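PDB 6YGA: N-alpha-acetyltransferase 35, NatC auxiliary subunit from Saccharomyces cerevisiae, which serves as the auxiliary subunit of the NatC N-terminal acetyltransferase, which acetylates the N-terminal methionine of the L-A virus Gag protein. Local coordinates for residues Thr159-Lys164 with His232-Leu237; Gln163-Ala168 with Ala339-Pro344; Phe557-Leu562 with Gly566-Lys571. All blocks are in the same frame, centred on the assembly; numbering follows the deposited sequence.

Contact 1 of 3, residues Thr159-Lys164 with His232-Leu237; sequences TKFVQK and HLEDHL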
ATOM      1  N   THR B 159      -3.314  14.399  16.481  1.00 57.86           N
ATOM      2  CA  THR B 159      -2.727  13.064  16.425  1.00 57.02           C
ATOM      3  C   THR B 159      -3.535  12.063  17.238  1.00 57.85           C
ATOM      4  O   THR B 159      -3.618  10.886  16.869  1.00 58.69           O
ATOM      5  CB  THR B 159      -1.280  13.093  16.917  1.00 57.92           C
ATOM      6  OG1 THR B 159      -1.265  13.261  18.339  1.00 62.95           O
ATOM      7  CG2 THR B 159      -0.516  14.239  16.272  1.00 54.73           C
ATOM      8  N   LYS B 160      -4.130  12.507  18.347  1.00 56.88           N
ATOM      9  CA  LYS B 160      -5.012  11.628  19.106  1.00 56.08           C
ATOM     10  C   LYS B 160      -6.225  11.224  18.278  1.00 54.03           C
ATOM     11  O   LYS B 160      -6.690  10.082  18.357  1.00 54.10           O
ATOM     12  CB  LYS B 160      -5.447  12.312  20.401  1.00 57.45           C
ATOM     13  CG  LYS B 160      -6.259  11.421  21.329  1.00 59.69           C
ATOM     14  CD  LYS B 160      -6.838  12.210  22.493  1.00 62.52           C
ATOM     15  CE  LYS B 160      -7.517  11.296  23.504  1.00 64.82           C
ATOM     16  NZ  LYS B 160      -8.130  12.069  24.619  1.00 67.45           N
ATOM     17  N   PHE B 161      -6.750  12.153  17.475  1.00 52.15           N
ATOM     18  CA  PHE B 161      -7.887  11.834  16.619  1.00 53.92           C
ATOM     19  C   PHE B 161      -7.483  10.878  15.507  1.00 52.85           C
ATOM     20  O   PHE B 161      -8.251   9.982  15.141  1.00 52.51           O
ATOM     21  CB  PHE B 161      -8.484  13.118  16.042  1.00 54.77           C
ATOM     22  CG  PHE B 161      -9.501  12.880  14.963  1.00 55.34           C
ATOM     23  CD1 PHE B 161     -10.676  12.200  15.237  1.00 58.30           C
ATOM     24  CD2 PHE B 161      -9.287  13.348  13.677  1.00 55.10           C
ATOM     25  CE1 PHE B 161     -11.613  11.981  14.243  1.00 58.21           C
ATOM     26  CE2 PHE B 161     -10.220  13.134  12.684  1.00 55.14           C
ATOM     27  CZ  PHE B 161     -11.383  12.450  12.965  1.00 55.93           C
ATOM     28  N   VAL B 162      -6.277  11.052  14.961  1.00 50.02           N
ATOM     29  CA  VAL B 162      -5.765  10.120  13.963  1.00 46.06           C
ATOM     30  C   VAL B 162      -5.641   8.723  14.559  1.00 50.86           C
ATOM     31  O   VAL B 162      -5.919   7.721  13.890  1.00 53.09           O
ATOM     32  CB  VAL B 162      -4.423  10.631  13.407  1.00 43.03           C
ATOM     33  CG1 VAL B 162      -3.793   9.608  12.476  1.00 39.53           C
ATOM     34  CG2 VAL B 162      -4.624  11.958  12.688  1.00 41.19           C
ATOM     35  N   GLN B 163      -5.248   8.636  15.831  1.00 53.81           N
ATOM     36  CA  GLN B 163      -5.167   7.339  16.493  1.00 54.24           C
ATOM     37  C   GLN B 163      -6.529   6.659  16.543  1.00 52.85           C
ATOM     38  O   GLN B 163      -6.631   5.445  16.336  1.00 54.06           O
ATOM     39  CB  GLN B 163      -4.600   7.505  17.901  1.00 57.18           C
ATOM     40  CG  GLN B 163      -4.149   6.211  18.545  1.00 59.30           C
ATOM     41  CD  GLN B 163      -3.696   6.415  19.972  1.00 62.64           C
ATOM     42  OE1 GLN B 163      -4.289   7.198  20.715  1.00 65.97           O
ATOM     43  NE2 GLN B 163      -2.636   5.720  20.364  1.00 62.80           N
ATOM     44  N   LYS B 164      -7.588   7.425  16.817  1.00 53.33           N
ATOM     45  CA  LYS B 164      -8.930   6.852  16.816  1.00 55.30           C
ATOM     46  C   LYS B 164      -9.317   6.373  15.423  1.00 56.05           C
ATOM     47  O   LYS B 164      -9.952   5.322  15.275  1.00 57.03           O
ATOM     48  CB  LYS B 164      -9.948   7.872  17.326  1.00 57.51           C
ATOM     49  CG  LYS B 164      -9.657   8.418  18.713  1.00 63.02           C
ATOM     50  CD  LYS B 164     -10.841   9.208  19.248  1.00 66.27           C
ATOM     51  CE  LYS B 164     -10.531   9.828  20.601  1.00 67.63           C
ATOM     52  NZ  LYS B 164     -11.763  10.354  21.254  1.00 68.19           N
ATOM     53  N   HIS B 232     -11.298  20.593  14.244  1.00 57.49           N
ATOM     54  CA  HIS B 232     -12.703  20.406  13.912  1.00 60.24           C
ATOM     55  C   HIS B 232     -12.953  19.240  12.967  1.00 57.98           C
ATOM     56  O   HIS B 232     -14.110  19.005  12.603  1.00 58.34           O
ATOM     57  CB  HIS B 232     -13.270  21.682  13.294  1.00 63.76           C
ATOM     58  CG  HIS B 232     -13.780  22.665  14.300  1.00 68.43           C
ATOM     59  ND1 HIS B 232     -14.997  22.521  14.927  1.00 70.33           N
ATOM     60  CD2 HIS B 232     -13.239  23.809  14.781  1.00 70.52           C
ATOM     61  CE1 HIS B 232     -15.185  23.533  15.756  1.00 72.35           C
ATOM     62  NE2 HIS B 232     -14.134  24.329  15.686  1.00 72.42           N
ATOM     63  N   LEU B 233     -11.914  18.512  12.552  1.00 56.08           N
ATOM     64  CA  LEU B 233     -12.125  17.427  11.600  1.00 54.36           C
ATOM     65  C   LEU B 233     -12.878  16.264  12.228  1.00 55.37           C
ATOM     66  O   LEU B 233     -13.507  15.478  11.511  1.00 54.94           O
ATOM     67  CB  LEU B 233     -10.793  16.942  11.028  1.00 50.92           C
ATOM     68  CG  LEU B 233     -10.159  17.827   9.953  1.00 51.50           C
ATOM     69  CD1 LEU B 233      -8.811  17.265   9.516  1.00 51.02           C
ATOM     70  CD2 LEU B 233     -11.096  17.970   8.767  1.00 49.87           C
ATOM     71  N   GLU B 234     -12.831  16.134  13.554  1.00 56.05           N
ATOM     72  CA  GLU B 234     -13.546  15.045  14.205  1.00 54.80           C
ATOM     73  C   GLU B 234     -15.058  15.234  14.169  1.00 53.54           C
ATOM     74  O   GLU B 234     -15.789  14.282  14.465  1.00 57.83           O
ATOM     75  CB  GLU B 234     -13.071  14.892  15.651  1.00 56.97           C
ATOM     76  CG  GLU B 234     -13.580  15.962  16.591  1.00 60.84           C
ATOM     77  CD  GLU B 234     -13.328  15.619  18.044  1.00 63.42           C
ATOM     78  OE1 GLU B 234     -12.403  14.826  18.318  1.00 63.75           O
ATOM     79  OE2 GLU B 234     -14.063  16.136  18.913  1.00 65.26           O
ATOM     80  N   ASP B 235     -15.542  16.426  13.801  1.00 49.99           N
ATOM     81  CA  ASP B 235     -16.983  16.654  13.736  1.00 50.87           C
ATOM     82  C   ASP B 235     -17.652  15.741  12.713  1.00 51.10           C
ATOM     83  O   ASP B 235     -18.827  15.392  12.869  1.00 50.80           O
ATOM     84  CB  ASP B 235     -17.283  18.119  13.401  1.00 52.31           C
ATOM     85  CG  ASP B 235     -16.735  19.092  14.434  1.00 57.11           C
ATOM     86  OD1 ASP B 235     -16.559  18.703  15.609  1.00 58.17           O
ATOM     87  OD2 ASP B 235     -16.487  20.260  14.066  1.00 59.34           O
ATOM     88  N   HIS B 236     -16.923  15.335  11.670  1.00 49.44           N
ATOM     89  CA  HIS B 236     -17.531  14.527  10.619  1.00 51.42           C
ATOM     90  C   HIS B 236     -17.790  13.092  11.060  1.00 53.35           C
ATOM     91  O   HIS B 236     -18.544  12.381  10.387  1.00 53.52           O
ATOM     92  CB  HIS B 236     -16.655  14.554   9.367  1.00 49.19           C
ATOM     93  CG  HIS B 236     -16.375  15.937   8.869  1.00 49.71           C
ATOM     94  ND1 HIS B 236     -17.374  16.803   8.476  1.00 50.53           N
ATOM     95  CD2 HIS B 236     -15.211  16.611   8.717  1.00 48.92           C
ATOM     96  CE1 HIS B 236     -16.836  17.949   8.098  1.00 49.94           C
ATOM     97  NE2 HIS B 236     -15.525  17.858   8.233  1.00 49.07           N
ATOM     98  N   LEU B 237     -17.201  12.655  12.171  1.00 56.43           N
ATOM     99  CA  LEU B 237     -17.486  11.340  12.735  1.00 57.46           C
ATOM    100  C   LEU B 237     -18.329  11.403  14.000  1.00 58.47           C
ATOM    101  O   LEU B 237     -19.234  10.581  14.172  1.00 58.32           O
ATOM    102  CB  LEU B 237     -16.188  10.591  13.040  1.00 58.65           C
ATOM    103  CG  LEU B 237     -15.483   9.923  11.862  1.00 60.63           C
ATOM    104  CD1 LEU B 237     -14.544   8.849  12.375  1.00 63.26           C
ATOM    105  CD2 LEU B 237     -16.488   9.341  10.878  1.00 60.65           C
TER
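One face of the Phe161 ring is taken by the CB methylene of Glu234, and the backbone carbonyl of Leu233 comes to the same ring obliquely. The methylene sits 3.8 Å from the ring centroid and 24° off the normal, a CH-pi contact displaced toward the rim. The closest ring carbon to Glu234 CB is Phe161 CE1, at 3.5 Å. Leu233 brings its CB to 4.2 Å from Phe161 CE2. Glu234 shows how an acidic residue can pack through its aliphatic root: CG lies between the backbone N and the carbonyl carbon (chi1 74°), and the chain then extends, taking the carboxylate past the ring to Tyr157, whose hydroxyl is hydrogen-bonded to OE1. At the edge of the His232 ring, His232 ND1 donates to the syn lone pair of Asp235 OD2 over 2.8 Å, with the acceptor almost exactly in the ring plane, which fixes the rotation of the imidazole. Its ring also stacks on His246, and Asp235 OD1 is held by Gln193. The buried contact sets helix 142-167 against the turn that joins helix 215-231 to the short helix 235-238; helix 193-209 packs on the turn, and helices 298-311 and 337-347 on the short helix.

Contact 2 of 3, residues Gln163-Ala168 with Ala339-Pro344; sequences QKLLSA and ARILFP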
ATOM      1  N   GLN B 163      -5.248   8.636  15.831  1.00 53.81           N
ATOM      2  CA  GLN B 163      -5.167   7.339  16.493  1.00 54.24           C
ATOM      3  C   GLN B 163      -6.529   6.659  16.543  1.00 52.85           C
ATOM      4  O   GLN B 163      -6.631   5.445  16.336  1.00 54.06           O
ATOM      5  CB  GLN B 163      -4.600   7.505  17.901  1.00 57.18           C
ATOM      6  CG  GLN B 163      -4.149   6.211  18.545  1.00 59.30           C
ATOM      7  CD  GLN B 163      -3.696   6.415  19.972  1.00 62.64           C
ATOM      8  OE1 GLN B 163      -4.289   7.198  20.715  1.00 65.97           O
ATOM      9  NE2 GLN B 163      -2.636   5.720  20.364  1.00 62.80           N
ATOM     10  N   LYS B 164      -7.588   7.425  16.817  1.00 53.33           N
ATOM     11  CA  LYS B 164      -8.930   6.852  16.816  1.00 55.30           C
ATOM     12  C   LYS B 164      -9.317   6.373  15.423  1.00 56.05           C
ATOM     13  O   LYS B 164      -9.952   5.322  15.275  1.00 57.03           O
ATOM     14  CB  LYS B 164      -9.948   7.872  17.326  1.00 57.51           C
ATOM     15  CG  LYS B 164      -9.657   8.418  18.713  1.00 63.02           C
ATOM     16  CD  LYS B 164     -10.841   9.208  19.248  1.00 66.27           C
ATOM     17  CE  LYS B 164     -10.531   9.828  20.601  1.00 67.63           C
ATOM     18  NZ  LYS B 164     -11.763  10.354  21.254  1.00 68.19           N
ATOM     19  N   LEU B 165      -8.946   7.139  14.392  1.00 54.89           N
ATOM     20  CA  LEU B 165      -9.247   6.742  13.021  1.00 55.18           C
ATOM     21  C   LEU B 165      -8.575   5.422  12.667  1.00 55.44           C
ATOM     22  O   LEU B 165      -9.195   4.548  12.049  1.00 56.11           O
ATOM     23  CB  LEU B 165      -8.807   7.838  12.049  1.00 53.82           C
ATOM     24  CG  LEU B 165      -9.553   9.171  12.098  1.00 52.92           C
ATOM     25  CD1 LEU B 165      -8.971  10.149  11.091  1.00 51.79           C
ATOM     26  CD2 LEU B 165     -11.024   8.947  11.828  1.00 53.23           C
ATOM     27  N   LEU B 166      -7.305   5.259  13.054  1.00 54.43           N
ATOM     28  CA  LEU B 166      -6.590   4.024  12.752  1.00 52.73           C
ATOM     29  C   LEU B 166      -7.121   2.846  13.557  1.00 53.56           C
ATOM     30  O   LEU B 166      -7.016   1.699  13.109  1.00 55.26           O
ATOM     31  CB  LEU B 166      -5.094   4.201  13.007  1.00 52.20           C
ATOM     32  CG  LEU B 166      -4.349   5.068  11.990  1.00 51.26           C
ATOM     33  CD1 LEU B 166      -2.882   5.190  12.360  1.00 51.65           C
ATOM     34  CD2 LEU B 166      -4.507   4.491  10.591  1.00 48.72           C
ATOM     35  N   SER B 167      -7.692   3.100  14.738  1.00 54.25           N
ATOM     36  CA  SER B 167      -8.197   2.004  15.558  1.00 56.77           C
ATOM     37  C   SER B 167      -9.354   1.275  14.893  1.00 58.24           C
ATOM     38  O   SER B 167      -9.620   0.117  15.233  1.00 60.51           O
ATOM     39  CB  SER B 167      -8.627   2.522  16.932  1.00 57.69           C
ATOM     40  OG  SER B 167      -9.718   3.420  16.824  1.00 58.38           O
ATOM     41  N   ALA B 168     -10.045   1.919  13.954  1.00 58.21           N
ATOM     42  CA  ALA B 168     -11.153   1.273  13.263  1.00 59.16           C
ATOM     43  C   ALA B 168     -10.695   0.209  12.273  1.00 59.87           C
ATOM     44  O   ALA B 168     -11.531  -0.562  11.792  1.00 61.32           O
ATOM     45  CB  ALA B 168     -11.997   2.321  12.541  1.00 58.44           C
ATOM     46  N   ALA B 339      -9.056  11.260   4.410  1.00 41.35           N
ATOM     47  CA  ALA B 339     -10.324  11.118   3.703  1.00 40.54           C
ATOM     48  C   ALA B 339     -10.624   9.656   3.396  1.00 39.70           C
ATOM     49  O   ALA B 339     -11.789   9.245   3.387  1.00 39.40           O
ATOM     50  CB  ALA B 339     -10.305  11.943   2.417  1.00 40.35           C
ATOM     51  N   ARG B 340      -9.587   8.854   3.144  1.00 38.23           N
ATOM     52  CA  ARG B 340      -9.815   7.449   2.823  1.00 37.90           C
ATOM     53  C   ARG B 340     -10.229   6.655   4.056  1.00 41.41           C
ATOM     54  O   ARG B 340     -11.013   5.707   3.952  1.00 45.11           O
ATOM     55  CB  ARG B 340      -8.571   6.844   2.175  1.00 36.92           C
ATOM     56  CG  ARG B 340      -8.292   7.400   0.791  1.00 37.93           C
ATOM     57  CD  ARG B 340      -7.300   6.558   0.007  1.00 39.04           C
ATOM     58  NE  ARG B 340      -5.941   6.660   0.528  1.00 41.02           N
ATOM     59  CZ  ARG B 340      -5.323   5.698   1.207  1.00 41.47           C
ATOM     60  NH1 ARG B 340      -5.943   4.551   1.451  1.00 39.02           N
ATOM     61  NH2 ARG B 340      -4.081   5.882   1.635  1.00 41.86           N
ATOM     62  N   ILE B 341      -9.708   7.012   5.229  1.00 41.99           N
ATOM     63  CA  ILE B 341     -10.212   6.409   6.459  1.00 43.55           C
ATOM     64  C   ILE B 341     -11.609   6.925   6.759  1.00 44.17           C
ATOM     65  O   ILE B 341     -12.473   6.185   7.245  1.00 45.34           O
ATOM     66  CB  ILE B 341      -9.255   6.689   7.631  1.00 46.05           C
ATOM     67  CG1 ILE B 341      -7.851   6.174   7.317  1.00 47.18           C
ATOM     68  CG2 ILE B 341      -9.784   6.060   8.920  1.00 45.98           C
ATOM     69  CD1 ILE B 341      -6.825   6.517   8.386  1.00 47.51           C
ATOM     70  N   LEU B 342     -11.854   8.202   6.465  1.00 44.93           N
ATOM     71  CA  LEU B 342     -13.103   8.838   6.866  1.00 48.03           C
ATOM     72  C   LEU B 342     -14.298   8.231   6.142  1.00 49.48           C
ATOM     73  O   LEU B 342     -15.362   8.035   6.745  1.00 50.35           O
ATOM     74  CB  LEU B 342     -13.020  10.343   6.610  1.00 50.17           C
ATOM     75  CG  LEU B 342     -14.079  11.200   7.299  1.00 54.05           C
ATOM     76  CD1 LEU B 342     -13.964  11.048   8.803  1.00 55.89           C
ATOM     77  CD2 LEU B 342     -13.925  12.655   6.889  1.00 54.33           C
ATOM     78  N   PHE B 343     -14.137   7.907   4.856  1.00 46.71           N
ATOM     79  CA  PHE B 343     -15.277   7.464   4.055  1.00 45.77           C
ATOM     80  C   PHE B 343     -15.955   6.216   4.616  1.00 44.32           C
ATOM     81  O   PHE B 343     -17.175   6.263   4.844  1.00 46.21           O
ATOM     82  CB  PHE B 343     -14.840   7.277   2.598  1.00 44.11           C
ATOM     83  CG  PHE B 343     -15.779   6.432   1.796  1.00 43.19           C
ATOM     84  CD1 PHE B 343     -17.021   6.917   1.408  1.00 40.22           C
ATOM     85  CD2 PHE B 343     -15.423   5.149   1.428  1.00 43.05           C
ATOM     86  CE1 PHE B 343     -17.884   6.132   0.674  1.00 38.09           C
ATOM     87  CE2 PHE B 343     -16.281   4.359   0.692  1.00 38.67           C
ATOM     88  CZ  PHE B 343     -17.513   4.850   0.313  1.00 36.07           C
ATOM     89  N   PRO B 344     -15.264   5.097   4.879  1.00 43.64           N
ATOM     90  CA  PRO B 344     -15.997   3.937   5.416  1.00 46.55           C
ATOM     91  C   PRO B 344     -16.619   4.195   6.777  1.00 48.63           C
ATOM     92  O   PRO B 344     -17.707   3.675   7.055  1.00 50.83           O
ATOM     93  CB  PRO B 344     -14.926   2.837   5.469  1.00 44.84           C
ATOM     94  CG  PRO B 344     -13.900   3.264   4.480  1.00 42.63           C
ATOM     95  CD  PRO B 344     -13.853   4.753   4.626  1.00 42.26           C
TER
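Leu165 and Ile341 mark the closest approach of the two backbones, their CA atoms 6.6 Å apart, where the last turns of helix 142-167 meet the middle of helix 337-347. Ile341 meets both leucines, one with each branch. Its CG2 methyl, anti to the backbone N, lies 3.7 Å from Leu165 CB and 3.5 Å from Leu165 O, and so presses on both the side-chain root and the peptide of the same residue. The other branch runs out in extended form, with CG1 anti to the carbonyl carbon (chi1 -57°) and chi2 at 175°, which carries CD1 to 3.8 Å from Leu166 CD2. Leu166 starts from a CA whose CB points away from the opposing helix; its CD2 methyl nevertheless comes back to meet the isoleucine, the two side chains crossing at a slant. No hydrogen bond spans the pair, and the contact is plain helix-helix packing of branched aliphatic groups. It joins a helix of the Mak10 family region to one in the range assigned to TPR-like repeats. Beyond the three residues, Leu165 also touches Ile338, Leu345 and Leu237, while Leu166 rests on Phe179. Leu342, the next residue after Ile341, leans on Val307 of helix 298-311 and on His236 and Leu237 of the short helix 235-238, which brings two further helices up to the same seam.

Contact 3 of 3, residues Phe557-Leu562 with Gly566-Lys571; sequences FQFAIL and GLIDNK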
ATOM      1  N   PHE B 557      -5.645  -7.095 -31.184  1.00 31.44           N
ATOM      2  CA  PHE B 557      -5.226  -6.914 -32.573  1.00 36.50           C
ATOM      3  C   PHE B 557      -3.849  -6.264 -32.657  1.00 38.12           C
ATOM      4  O   PHE B 557      -3.009  -6.675 -33.467  1.00 40.71           O
ATOM      5  CB  PHE B 557      -6.254  -6.076 -33.333  1.00 37.75           C
ATOM      6  CG  PHE B 557      -7.341  -6.885 -33.977  1.00 39.29           C
ATOM      7  CD1 PHE B 557      -7.074  -7.666 -35.089  1.00 42.27           C
ATOM      8  CD2 PHE B 557      -8.632  -6.856 -33.478  1.00 40.61           C
ATOM      9  CE1 PHE B 557      -8.074  -8.410 -35.689  1.00 43.52           C
ATOM     10  CE2 PHE B 557      -9.636  -7.596 -34.074  1.00 42.06           C
ATOM     11  CZ  PHE B 557      -9.356  -8.374 -35.180  1.00 43.40           C
ATOM     12  N   GLN B 558      -3.601  -5.245 -31.831  1.00 35.93           N
ATOM     13  CA  GLN B 558      -2.300  -4.584 -31.829  1.00 35.96           C
ATOM     14  C   GLN B 558      -1.186  -5.570 -31.502  1.00 39.72           C
ATOM     15  O   GLN B 558      -0.135  -5.577 -32.154  1.00 41.77           O
ATOM     16  CB  GLN B 558      -2.309  -3.430 -30.827  1.00 33.45           C
ATOM     17  CG  GLN B 558      -1.041  -2.603 -30.823  1.00 32.57           C
ATOM     18  CD  GLN B 558      -0.857  -1.828 -32.110  1.00 35.72           C
ATOM     19  OE1 GLN B 558      -1.305  -0.688 -32.229  1.00 37.55           O
ATOM     20  NE2 GLN B 558      -0.196  -2.445 -33.084  1.00 35.33           N
ATOM     21  N   PHE B 559      -1.403  -6.411 -30.488  1.00 38.49           N
ATOM     22  CA  PHE B 559      -0.415  -7.424 -30.132  1.00 37.95           C
ATOM     23  C   PHE B 559      -0.174  -8.382 -31.293  1.00 38.99           C
ATOM     24  O   PHE B 559       0.973  -8.718 -31.607  1.00 37.89           O
ATOM     25  CB  PHE B 559      -0.880  -8.186 -28.888  1.00 38.30           C
ATOM     26  CG  PHE B 559       0.129  -9.167 -28.347  1.00 36.83           C
ATOM     27  CD1 PHE B 559       0.234 -10.444 -28.879  1.00 34.80           C
ATOM     28  CD2 PHE B 559       0.956  -8.819 -27.288  1.00 35.06           C
ATOM     29  CE1 PHE B 559       1.150 -11.349 -28.376  1.00 33.37           C
ATOM     30  CE2 PHE B 559       1.872  -9.722 -26.778  1.00 33.96           C
ATOM     31  CZ  PHE B 559       1.971 -10.988 -27.325  1.00 32.02           C
ATOM     32  N   ALA B 560      -1.253  -8.828 -31.947  1.00 39.73           N
ATOM     33  CA  ALA B 560      -1.137  -9.796 -33.035  1.00 41.02           C
ATOM     34  C   ALA B 560      -0.395  -9.215 -34.233  1.00 42.07           C
ATOM     35  O   ALA B 560       0.322  -9.940 -34.935  1.00 43.43           O
ATOM     36  CB  ALA B 560      -2.527 -10.278 -33.447  1.00 40.60           C
ATOM     37  N   ILE B 561      -0.554  -7.913 -34.482  1.00 42.51           N
ATOM     38  CA  ILE B 561       0.227  -7.253 -35.522  1.00 43.50           C
ATOM     39  C   ILE B 561       1.704  -7.250 -35.151  1.00 44.33           C
ATOM     40  O   ILE B 561       2.569  -7.544 -35.984  1.00 45.84           O
ATOM     41  CB  ILE B 561      -0.311  -5.830 -35.766  1.00 40.74           C
ATOM     42  CG1 ILE B 561      -1.684  -5.887 -36.446  1.00 38.51           C
ATOM     43  CG2 ILE B 561       0.673  -5.008 -36.590  1.00 35.98           C
ATOM     44  CD1 ILE B 561      -2.399  -4.553 -36.500  1.00 39.35           C
ATOM     45  N   LEU B 562       2.019  -6.940 -33.891  1.00 43.97           N
ATOM     46  CA  LEU B 562       3.413  -6.941 -33.457  1.00 43.87           C
ATOM     47  C   LEU B 562       4.029  -8.329 -33.585  1.00 44.74           C
ATOM     48  O   LEU B 562       5.166  -8.475 -34.049  1.00 46.20           O
ATOM     49  CB  LEU B 562       3.523  -6.431 -32.019  1.00 42.76           C
ATOM     50  CG  LEU B 562       3.183  -4.952 -31.826  1.00 41.79           C
ATOM     51  CD1 LEU B 562       3.067  -4.598 -30.354  1.00 40.66           C
ATOM     52  CD2 LEU B 562       4.224  -4.079 -32.508  1.00 44.13           C
ATOM     53  N   GLY B 566       7.137 -10.403 -35.947  1.00 47.67           N
ATOM     54  CA  GLY B 566       8.171 -11.040 -35.159  1.00 46.57           C
ATOM     55  C   GLY B 566       8.740 -10.215 -34.029  1.00 47.41           C
ATOM     56  O   GLY B 566       9.831 -10.534 -33.543  1.00 47.72           O
ATOM     57  N   LEU B 567       8.042  -9.175 -33.575  1.00 48.33           N
ATOM     58  CA  LEU B 567       8.607  -8.285 -32.568  1.00 49.74           C
ATOM     59  C   LEU B 567       8.275  -8.695 -31.142  1.00 49.38           C
ATOM     60  O   LEU B 567       8.975  -8.272 -30.214  1.00 49.91           O
ATOM     61  CB  LEU B 567       8.129  -6.852 -32.796  1.00 51.13           C
ATOM     62  CG  LEU B 567       8.583  -6.247 -34.119  1.00 55.91           C
ATOM     63  CD1 LEU B 567       8.196  -4.797 -34.165  1.00 58.54           C
ATOM     64  CD2 LEU B 567      10.081  -6.405 -34.289  1.00 56.60           C
ATOM     65  N   ILE B 568       7.232  -9.496 -30.941  1.00 48.79           N
ATOM     66  CA  ILE B 568       6.836  -9.922 -29.606  1.00 49.29           C
ATOM     67  C   ILE B 568       6.224 -11.310 -29.701  1.00 49.48           C
ATOM     68  O   ILE B 568       5.722 -11.726 -30.748  1.00 49.41           O
ATOM     69  CB  ILE B 568       5.852  -8.923 -28.951  1.00 48.63           C
ATOM     70  CG1 ILE B 568       5.838  -9.101 -27.435  1.00 47.30           C
ATOM     71  CG2 ILE B 568       4.447  -9.082 -29.527  1.00 46.39           C
ATOM     72  CD1 ILE B 568       4.997  -8.076 -26.718  1.00 48.09           C
ATOM     73  N   ASP B 569       6.285 -12.037 -28.590  1.00 50.97           N
ATOM     74  CA  ASP B 569       5.702 -13.362 -28.465  1.00 53.78           C
ATOM     75  C   ASP B 569       4.880 -13.406 -27.184  1.00 53.11           C
ATOM     76  O   ASP B 569       5.053 -12.576 -26.289  1.00 53.80           O
ATOM     77  CB  ASP B 569       6.790 -14.447 -28.448  1.00 57.50           C
ATOM     78  CG  ASP B 569       6.249 -15.833 -28.758  1.00 62.16           C
ATOM     79  OD1 ASP B 569       5.073 -15.948 -29.167  1.00 62.76           O
ATOM     80  OD2 ASP B 569       7.004 -16.812 -28.594  1.00 64.55           O
ATOM     81  N   ASN B 570       3.974 -14.381 -27.100  1.00 48.51           N
ATOM     82  CA  ASN B 570       3.130 -14.528 -25.919  1.00 49.47           C
ATOM     83  C   ASN B 570       3.809 -15.305 -24.791  1.00 49.70           C
ATOM     84  O   ASN B 570       3.121 -15.791 -23.885  1.00 46.80           O
ATOM     85  CB  ASN B 570       1.799 -15.189 -26.291  1.00 49.32           C
ATOM     86  CG  ASN B 570       1.958 -16.632 -26.727  1.00 49.93           C
ATOM     87  OD1 ASN B 570       2.940 -16.997 -27.374  1.00 53.81           O
ATOM     88  ND2 ASN B 570       0.978 -17.462 -26.385  1.00 46.47           N
ATOM     89  N   LYS B 571       5.135 -15.431 -24.829  1.00 50.59           N
ATOM     90  CA  LYS B 571       5.906 -16.041 -23.755  1.00 50.07           C
ATOM     91  C   LYS B 571       7.189 -15.238 -23.581  1.00 51.74           C
ATOM     92  O   LYS B 571       7.461 -14.298 -24.334  1.00 48.60           O
ATOM     93  CB  LYS B 571       6.205 -17.518 -24.045  1.00 50.31           C
ATOM     94  CG  LYS B 571       6.930 -17.756 -25.363  1.00 52.65           C
ATOM     95  CD  LYS B 571       7.360 -19.206 -25.516  1.00 55.55           C
ATOM     96  CE  LYS B 571       7.822 -19.496 -26.938  1.00 58.31           C
ATOM     97  NZ  LYS B 571       6.733 -19.297 -27.941  1.00 59.27           N
TER
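With CG anti to the backbone N (chi1 -174°), the Phe559 ring swings out from its helix toward the returning chain, where Ile568 meets it with both of its branches. In Ile568 it is CG1 that stands anti to the backbone N, leaving CG2 between the backbone N and the carbonyl carbon and turned to the ring. The CG2 methyl lies over one face of Phe559, 3.9 Å from the centroid and 17° off the normal, a CH-pi contact. CD1 approaches nearer the rim, 3.5 Å from Phe559 CE2, and the two side chains cross at about a right angle. The same CG2 also packs 3.8 Å from Leu562 CB, so this one methyl bridges two successive turns of the helix. At the ring edge, close to its plane, lie the carbonyl O of Asp569 and the amide N of Asn570; the side-chain amide of Asn570 bonds to Gln607. Beyond the hydrophobic patch, Lys571 NZ forms a salt bridge to Asp569 OD2 at 2.6 Å. The backbone closes the turn: Leu567 N donates to Leu562 O over 3.0 Å, at an N-H...O angle of 162°. Gly566, with positive phi, is the first residue to leave helical angles, and it ends helix 511-564 in a Schellman motif, with the following chain folded back along the last turns.

How the contacts relate
Helix 142-167 is the common starting point: it enters contact 1 through 159-164 and, sharing Gln163 and Lys164, contact 2 through 163-168. Contact 1 closes a loop when the chain reaches 232-237. The loop of contact 2 leaves from the same stretch of helix but runs on past that end, closing only at 339-344. Their centres are 8 Å apart, and they touch directly, with Leu237 CD1 3.6 Å from Leu165 CD2 and Leu237 CG 3.6 Å from Leu342 CD1. Together they unite helices 142-167, 235-238 and 337-347. Contact 3 is separate and later in series, a short local turn after helix 511-564, its centre about 53 Å from that of contact 1, on the opposite side of the chain's centre.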